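Local coordinates for protein ADP-ribose pyrophosphatase MutT (Rickettsia felis, PDB 4KYX) that probably hydrolyses nucleoside diphosphate derivatives or oxidised nucleotides such as 8-oxo-dGTP, using magnesium, as a member of the Nudix hydrolase family, at residues 127-130 with 131-135; 134-138 with 139-143. All coordinates share one frame; numbering follows the deposited sequence.

Contact 1 of 2, residues 127-130 with 131-135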
ATOM      1  N   SER A 127      20.154   9.621 -11.676  1.00 27.76           N
ATOM      2  CA  SER A 127      20.607   8.805 -10.553  1.00 28.15           C
ATOM      3  C   SER A 127      19.966   9.142  -9.252  1.00 26.96           C
ATOM      4  O   SER A 127      19.748   8.259  -8.415  1.00 28.25           O
ATOM      5  CB  SER A 127      22.127   9.028 -10.315  1.00 30.24           C
ATOM      6  OG  SER A 127      22.824   7.949 -10.853  1.00 33.13           O
ATOM      7  N   ASN A 128      19.752  10.438  -9.070  1.00 26.53           N
ATOM      8  CA  ASN A 128      19.267  11.040  -7.847  1.00 26.05           C
ATOM      9  C   ASN A 128      17.720  11.003  -7.792  1.00 23.72           C
ATOM     10  O   ASN A 128      17.052  12.000  -7.938  1.00 22.23           O
ATOM     11  CB  ASN A 128      19.747  12.506  -7.777  1.00 28.62           C
ATOM     12  CG  ASN A 128      19.701  13.232  -9.133  1.00 30.69           C
ATOM     13  OD1 ASN A 128      20.033  12.667 -10.202  1.00 33.58           O
ATOM     14  ND2 ASN A 128      19.368  14.517  -9.090  1.00 32.29           N
ATOM     15  N   LEU A 129      17.186   9.819  -7.623  1.00 22.60           N
ATOM     16  CA  LEU A 129      15.760   9.632  -7.571  1.00 21.29           C
ATOM     17  C   LEU A 129      15.213   9.634  -6.128  1.00 21.31           C
ATOM     18  O   LEU A 129      15.834   9.063  -5.227  1.00 22.45           O
ATOM     19  CB  LEU A 129      15.471   8.300  -8.231  1.00 21.42           C
ATOM     20  CG  LEU A 129      15.895   8.170  -9.682  1.00 21.42           C
ATOM     21  CD1 LEU A 129      15.441   6.813 -10.157  1.00 21.82           C
ATOM     22  CD2 LEU A 129      15.329   9.265 -10.580  1.00 21.10           C
ATOM     23  N   PHE A 130      14.042  10.218  -5.934  1.00 21.28           N
ATOM     24  CA  PHE A 130      13.285  10.186  -4.676  1.00 21.72           C
ATOM     25  C   PHE A 130      13.264   8.710  -4.200  1.00 20.75           C
ATOM     26  O   PHE A 130      13.109   7.822  -5.017  1.00 19.77           O
ATOM     27  CB  PHE A 130      11.856  10.680  -5.000  1.00 23.15           C
ATOM     28  CG  PHE A 130      10.928  10.786  -3.835  1.00 24.46           C
ATOM     29  CD1 PHE A 130      11.316  11.394  -2.657  1.00 27.58           C
ATOM     30  CD2 PHE A 130       9.621  10.367  -3.962  1.00 25.67           C
ATOM     31  CE1 PHE A 130      10.427  11.495  -1.576  1.00 28.53           C
ATOM     32  CE2 PHE A 130       8.738  10.466  -2.898  1.00 26.82           C
ATOM     33  CZ  PHE A 130       9.149  11.051  -1.710  1.00 27.91           C
ATOM     34  N   LEU A 131      13.430   8.475  -2.892  1.00 20.46           N
ATOM     35  CA  LEU A 131      13.667   7.123  -2.362  1.00 20.35           C
ATOM     36  C   LEU A 131      12.639   6.072  -2.852  1.00 19.21           C
ATOM     37  O   LEU A 131      12.987   5.018  -3.337  1.00 18.76           O
ATOM     38  CB  LEU A 131      13.731   7.155  -0.841  1.00 21.29           C
ATOM     39  CG  LEU A 131      13.847   5.809  -0.156  1.00 22.45           C
ATOM     40  CD1 LEU A 131      15.142   5.118  -0.595  1.00 23.31           C
ATOM     41  CD2 LEU A 131      13.853   6.057   1.350  1.00 23.39           C
ATOM     42  N   PRO A 132      11.366   6.396  -2.756  1.00 18.71           N
ATOM     43  CA  PRO A 132      10.417   5.354  -3.167  1.00 18.24           C
ATOM     44  C   PRO A 132      10.549   4.957  -4.624  1.00 17.84           C
ATOM     45  O   PRO A 132      10.412   3.793  -4.956  1.00 17.36           O
ATOM     46  CB  PRO A 132       9.060   5.940  -2.790  1.00 18.09           C
ATOM     47  CG  PRO A 132       9.341   7.062  -1.839  1.00 18.22           C
ATOM     48  CD  PRO A 132      10.760   7.486  -1.983  1.00 18.70           C
ATOM     49  N   LEU A 133      10.834   5.932  -5.502  1.00 18.23           N
ATOM     50  CA  LEU A 133      11.028   5.682  -6.914  1.00 18.69           C
ATOM     51  C   LEU A 133      12.322   4.885  -7.119  1.00 19.28           C
ATOM     52  O   LEU A 133      12.341   3.961  -7.912  1.00 19.55           O
ATOM     53  CB  LEU A 133      11.116   7.024  -7.687  1.00 18.90           C
ATOM     54  CG  LEU A 133      11.412   6.939  -9.184  1.00 19.48           C
ATOM     55  CD1 LEU A 133      10.409   6.042  -9.883  1.00 19.60           C
ATOM     56  CD2 LEU A 133      11.383   8.308  -9.828  1.00 19.13           C
ATOM     57  N   LYS A 134      13.394   5.272  -6.429  1.00 20.21           N
ATOM     58  CA  LYS A 134      14.644   4.521  -6.454  1.00 21.71           C
ATOM     59  C   LYS A 134      14.384   3.049  -6.124  1.00 22.23           C
ATOM     60  O   LYS A 134      14.877   2.165  -6.824  1.00 22.59           O
ATOM     61  CB  LYS A 134      15.674   5.128  -5.476  1.00 22.82           C
ATOM     62  CG  LYS A 134      17.101   4.558  -5.558  1.00 24.39           C
ATOM     63  CD  LYS A 134      17.777   4.956  -6.878  1.00 25.39           C
ATOM     64  CE  LYS A 134      19.291   4.763  -6.942  1.00 26.92           C
ATOM     65  NZ  LYS A 134      19.733   5.252  -8.272  1.00 27.16           N
ATOM     66  N   ARG A 135      13.607   2.813  -5.073  1.00 22.26           N
ATOM     67  CA  ARG A 135      13.260   1.458  -4.672  1.00 23.44           C
ATOM     68  C   ARG A 135      12.508   0.716  -5.749  1.00 22.51           C
ATOM     69  O   ARG A 135      12.765  -0.476  -6.021  1.00 23.09           O
ATOM     70  CB  ARG A 135      12.475   1.452  -3.340  1.00 24.72           C
ATOM     71  CG  ARG A 135      13.390   1.793  -2.178  1.00 27.32           C
ATOM     72  CD  ARG A 135      12.826   1.495  -0.821  1.00 30.68           C
ATOM     73  NE  ARG A 135      13.880   0.827  -0.100  1.00 34.87           N
ATOM     74  CZ  ARG A 135      13.875  -0.407   0.388  1.00 37.41           C
ATOM     75  NH1 ARG A 135      14.991  -0.858   0.947  1.00 37.15           N
ATOM     76  NH2 ARG A 135      12.776  -1.183   0.378  1.00 41.89           N
TER
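The carbonyl oxygen of S127 receives two donors: K134 NZ reaches it at 3.0 Å, and the backbone N of L129 adds a weak bond from within the same turn. The ammonium lies in the carbonyl plane, on a lone pair. K134 gets there by leaving the helix with CG anti to its own backbone N (chi1 -171°) and bending once at chi2; the rest of the chain is extended, and CE passes 3.8 Å from the same S127 O. N128, between S127 and L129, is the centre of an inverse gamma turn, and its ND2 is bonded to S40 O. A second bond starts the helix proper. F130 occupies the N-cap position of helix 131-137, and K134 N donates to F130 O at 2.9 Å, nearly straight at 172°, closing the first turn. P132, the second residue of that turn, has no N-H to offer and supplies apolar contact instead. Its ring lies across one face of the F130 phenyl, a CH-pi contact in which P132 CD stands 3.6 Å from the ring centroid and only 9° off the normal, while P132 CG sits above the CE2 side. F130 CG is beside the carbonyl carbon, which turns the phenyl to the proline that follows. The F130 ring also meets F84 of strand 75-84 with planes nearly parallel, and P132 packs on T80, D82 and F84 of that strand, so the helix start is laid against the mixed sheet of the Nudix fold. On another side of the turn, the two isobutyl groups of L129 and L133 meet obliquely, CD2 to CD2 at 4.1 Å, with L133 also resting on P44.

Contact 2 of 2, residues 134-138 with 139-143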
ATOM      1  N   LYS A 134      13.394   5.272  -6.429  1.00 20.21           N
ATOM      2  CA  LYS A 134      14.644   4.521  -6.454  1.00 21.71           C
ATOM      3  C   LYS A 134      14.384   3.049  -6.124  1.00 22.23           C
ATOM      4  O   LYS A 134      14.877   2.165  -6.824  1.00 22.59           O
ATOM      5  CB  LYS A 134      15.674   5.128  -5.476  1.00 22.82           C
ATOM      6  CG  LYS A 134      17.101   4.558  -5.558  1.00 24.39           C
ATOM      7  CD  LYS A 134      17.777   4.956  -6.878  1.00 25.39           C
ATOM      8  CE  LYS A 134      19.291   4.763  -6.942  1.00 26.92           C
ATOM      9  NZ  LYS A 134      19.733   5.252  -8.272  1.00 27.16           N
ATOM     10  N   ARG A 135      13.607   2.813  -5.073  1.00 22.26           N
ATOM     11  CA  ARG A 135      13.260   1.458  -4.672  1.00 23.44           C
ATOM     12  C   ARG A 135      12.508   0.716  -5.749  1.00 22.51           C
ATOM     13  O   ARG A 135      12.765  -0.476  -6.021  1.00 23.09           O
ATOM     14  CB  ARG A 135      12.475   1.452  -3.340  1.00 24.72           C
ATOM     15  CG  ARG A 135      13.390   1.793  -2.178  1.00 27.32           C
ATOM     16  CD  ARG A 135      12.826   1.495  -0.821  1.00 30.68           C
ATOM     17  NE  ARG A 135      13.880   0.827  -0.100  1.00 34.87           N
ATOM     18  CZ  ARG A 135      13.875  -0.407   0.388  1.00 37.41           C
ATOM     19  NH1 ARG A 135      14.991  -0.858   0.947  1.00 37.15           N
ATOM     20  NH2 ARG A 135      12.776  -1.183   0.378  1.00 41.89           N
ATOM     21  N   LEU A 136      11.545   1.407  -6.348  1.00 21.83           N
ATOM     22  CA  LEU A 136      10.831   0.836  -7.444  1.00 21.67           C
ATOM     23  C   LEU A 136      11.758   0.457  -8.614  1.00 23.18           C
ATOM     24  O   LEU A 136      11.722  -0.663  -9.146  1.00 23.59           O
ATOM     25  CB  LEU A 136       9.755   1.801  -7.881  1.00 21.21           C
ATOM     26  CG  LEU A 136       9.049   1.361  -9.147  1.00 21.71           C
ATOM     27  CD1 LEU A 136       8.339   0.063  -8.855  1.00 22.22           C
ATOM     28  CD2 LEU A 136       8.074   2.384  -9.668  1.00 21.45           C
ATOM     29  N   ILE A 137      12.585   1.409  -9.036  1.00 23.72           N
ATOM     30  CA  ILE A 137      13.504   1.148 -10.164  1.00 25.31           C
ATOM     31  C   ILE A 137      14.478  -0.031  -9.911  1.00 27.02           C
ATOM     32  O   ILE A 137      14.713  -0.836 -10.792  1.00 27.42           O
ATOM     33  CB  ILE A 137      14.239   2.430 -10.576  1.00 25.17           C
ATOM     34  CG1 ILE A 137      13.228   3.451 -11.016  1.00 24.87           C
ATOM     35  CG2 ILE A 137      15.267   2.131 -11.668  1.00 26.52           C
ATOM     36  CD1 ILE A 137      12.280   2.981 -12.091  1.00 25.12           C
ATOM     37  N   GLU A 138      14.954  -0.177  -8.683  1.00 27.36           N
ATOM     38  CA  GLU A 138      15.906  -1.232  -8.359  1.00 29.22           C
ATOM     39  C   GLU A 138      15.174  -2.443  -7.825  1.00 29.08           C
ATOM     40  O   GLU A 138      15.767  -3.340  -7.237  1.00 30.47           O
ATOM     41  CB  GLU A 138      16.927  -0.709  -7.366  1.00 30.28           C
ATOM     42  CG  GLU A 138      17.594   0.599  -7.825  1.00 30.78           C
ATOM     43  CD  GLU A 138      18.539   0.461  -9.013  1.00 32.57           C
ATOM     44  OE1 GLU A 138      18.815  -0.670  -9.452  1.00 34.94           O
ATOM     45  OE2 GLU A 138      19.025   1.498  -9.525  1.00 34.59           O
ATOM     46  N   LYS A 139      13.868  -2.468  -8.059  1.00 28.37           N
ATOM     47  CA  LYS A 139      12.976  -3.546  -7.614  1.00 29.07           C
ATOM     48  C   LYS A 139      13.089  -3.955  -6.127  1.00 28.16           C
ATOM     49  O   LYS A 139      12.876  -5.131  -5.785  1.00 28.63           O
ATOM     50  CB  LYS A 139      13.197  -4.781  -8.477  1.00 32.15           C
ATOM     51  CG  LYS A 139      13.146  -4.560  -9.974  1.00 34.25           C
ATOM     52  CD  LYS A 139      13.114  -5.924 -10.665  1.00 37.81           C
ATOM     53  CE  LYS A 139      13.620  -5.882 -12.093  1.00 39.89           C
ATOM     54  NZ  LYS A 139      12.755  -5.004 -12.918  1.00 39.99           N
ATOM     55  N   LYS A 140      13.395  -3.011  -5.247  1.00 26.53           N
ATOM     56  CA  LYS A 140      13.288  -3.210  -3.789  1.00 26.29           C
ATOM     57  C   LYS A 140      11.909  -2.778  -3.339  1.00 24.98           C
ATOM     58  O   LYS A 140      11.733  -1.756  -2.631  1.00 24.63           O
ATOM     59  CB  LYS A 140      14.357  -2.395  -3.066  1.00 27.34           C
ATOM     60  CG  LYS A 140      15.753  -2.838  -3.401  1.00 29.24           C
ATOM     61  CD  LYS A 140      16.779  -1.983  -2.686  1.00 30.27           C
ATOM     62  CE  LYS A 140      18.169  -2.201  -3.265  1.00 31.81           C
ATOM     63  NZ  LYS A 140      18.767  -3.487  -2.846  1.00 33.52           N
ATOM     64  N   CYS A 141      10.903  -3.539  -3.774  1.00 24.16           N
ATOM     65  CA  CYS A 141       9.506  -3.184  -3.535  1.00 22.93           C
ATOM     66  C   CYS A 141       8.675  -4.437  -3.752  1.00 22.23           C
ATOM     67  O   CYS A 141       9.228  -5.489  -4.040  1.00 22.93           O
ATOM     68  CB  CYS A 141       9.052  -2.080  -4.474  1.00 22.54           C
ATOM     69  SG  CYS A 141       9.213  -2.550  -6.212  1.00 23.86           S
ATOM     70  N   TYR A 142       7.363  -4.326  -3.607  1.00 21.24           N
ATOM     71  CA  TYR A 142       6.448  -5.421  -3.931  1.00 21.17           C
ATOM     72  C   TYR A 142       5.889  -5.110  -5.334  1.00 21.66           C
ATOM     73  O   TYR A 142       4.979  -4.284  -5.490  1.00 20.38           O
ATOM     74  CB  TYR A 142       5.330  -5.485  -2.898  1.00 20.48           C
ATOM     75  CG  TYR A 142       5.834  -5.604  -1.460  1.00 20.21           C
ATOM     76  CD1 TYR A 142       6.154  -6.858  -0.900  1.00 20.71           C
ATOM     77  CD2 TYR A 142       6.039  -4.458  -0.681  1.00 19.46           C
ATOM     78  CE1 TYR A 142       6.621  -6.955   0.389  1.00 20.79           C
ATOM     79  CE2 TYR A 142       6.503  -4.566   0.613  1.00 19.86           C
ATOM     80  CZ  TYR A 142       6.767  -5.826   1.154  1.00 20.39           C
ATOM     81  OH  TYR A 142       7.229  -5.890   2.447  1.00 21.14           O
ATOM     82  N   LEU A 143       6.461  -5.753  -6.349  1.00 23.24           N
ATOM     83  CA  LEU A 143       6.280  -5.345  -7.754  1.00 24.42           C
ATOM     84  C   LEU A 143       5.236  -6.252  -8.377  1.00 25.77           C
ATOM     85  O   LEU A 143       5.411  -7.482  -8.461  1.00 27.73           O
ATOM     86  CB  LEU A 143       7.599  -5.458  -8.512  1.00 25.34           C
ATOM     87  CG  LEU A 143       7.619  -4.970  -9.948  1.00 25.75           C
ATOM     88  CD1 LEU A 143       7.615  -3.452  -9.945  1.00 24.80           C
ATOM     89  CD2 LEU A 143       8.863  -5.439 -10.708  1.00 27.11           C
TER
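R135 O and K140 N form the shorter of the two backbone bonds that join these segments, 2.7 Å long but bent, with an angle of 132° at the hydrogen. The other runs from K139 N to L136 O at 3.0 Å; here the donor stands well above the carbonyl plane, 67° out of it, and so does not use a lone pair. Among the charged side chains, that of R135 runs out past the K140 backbone, its CB 3.4 Å from K140 O. K140 CB lies over one face of the R135 guanidinium, 4.0 Å from NH2, and the two side chains cross at about a right angle. The end of K140 leads away, and R135 NH1 and K140 NZ, like charges, stand 6.0 Å apart. K139 turns its NZ elsewhere, into a salt bridge with E146. The apolar contacts gather on L136 CD1, which touches both C141 SG and L143 CD1, each at 3.8 Å. C141 SG sits between its backbone N and carbonyl carbon (chi1 59°), a torsion that brings the sulfur over the L136 side of the turn. L143 approaches L136 crosswise, and both leucines also rest on A78 of strand 75-84; Y142, just before L143, pairs its backbone with V79 and hydrogen-bonds through OH to E56 of the second subunit. With K139 at positive phi as the C-prime residue, the two backbone bonds make a Schellman motif, which ends helix 131-137 and turns the chain into strand 142-143, outermost in the mixed sheet within this chain.

In the fold
Contacts 1 and 2 deal with the two ends of the same short helix, 131-137, and share K134 and R135; their centres are 9 Å apart, and L129 CD1 packs on I137 CG1 at 4.1 Å where they meet. Contact 1 is partly buried, with P132 and L133 its buried residues, and combines an N-cap with aromatic and aliphatic packing where the loop after strand 116-120 enters the helix. Contact 2 is a surface contact with L136 as its buried member, and its chemistry is mainly backbone capping flanked by lysines and an arginine. Both press on strand 75-84, but only contact 2 reaches the second subunit, through Y142.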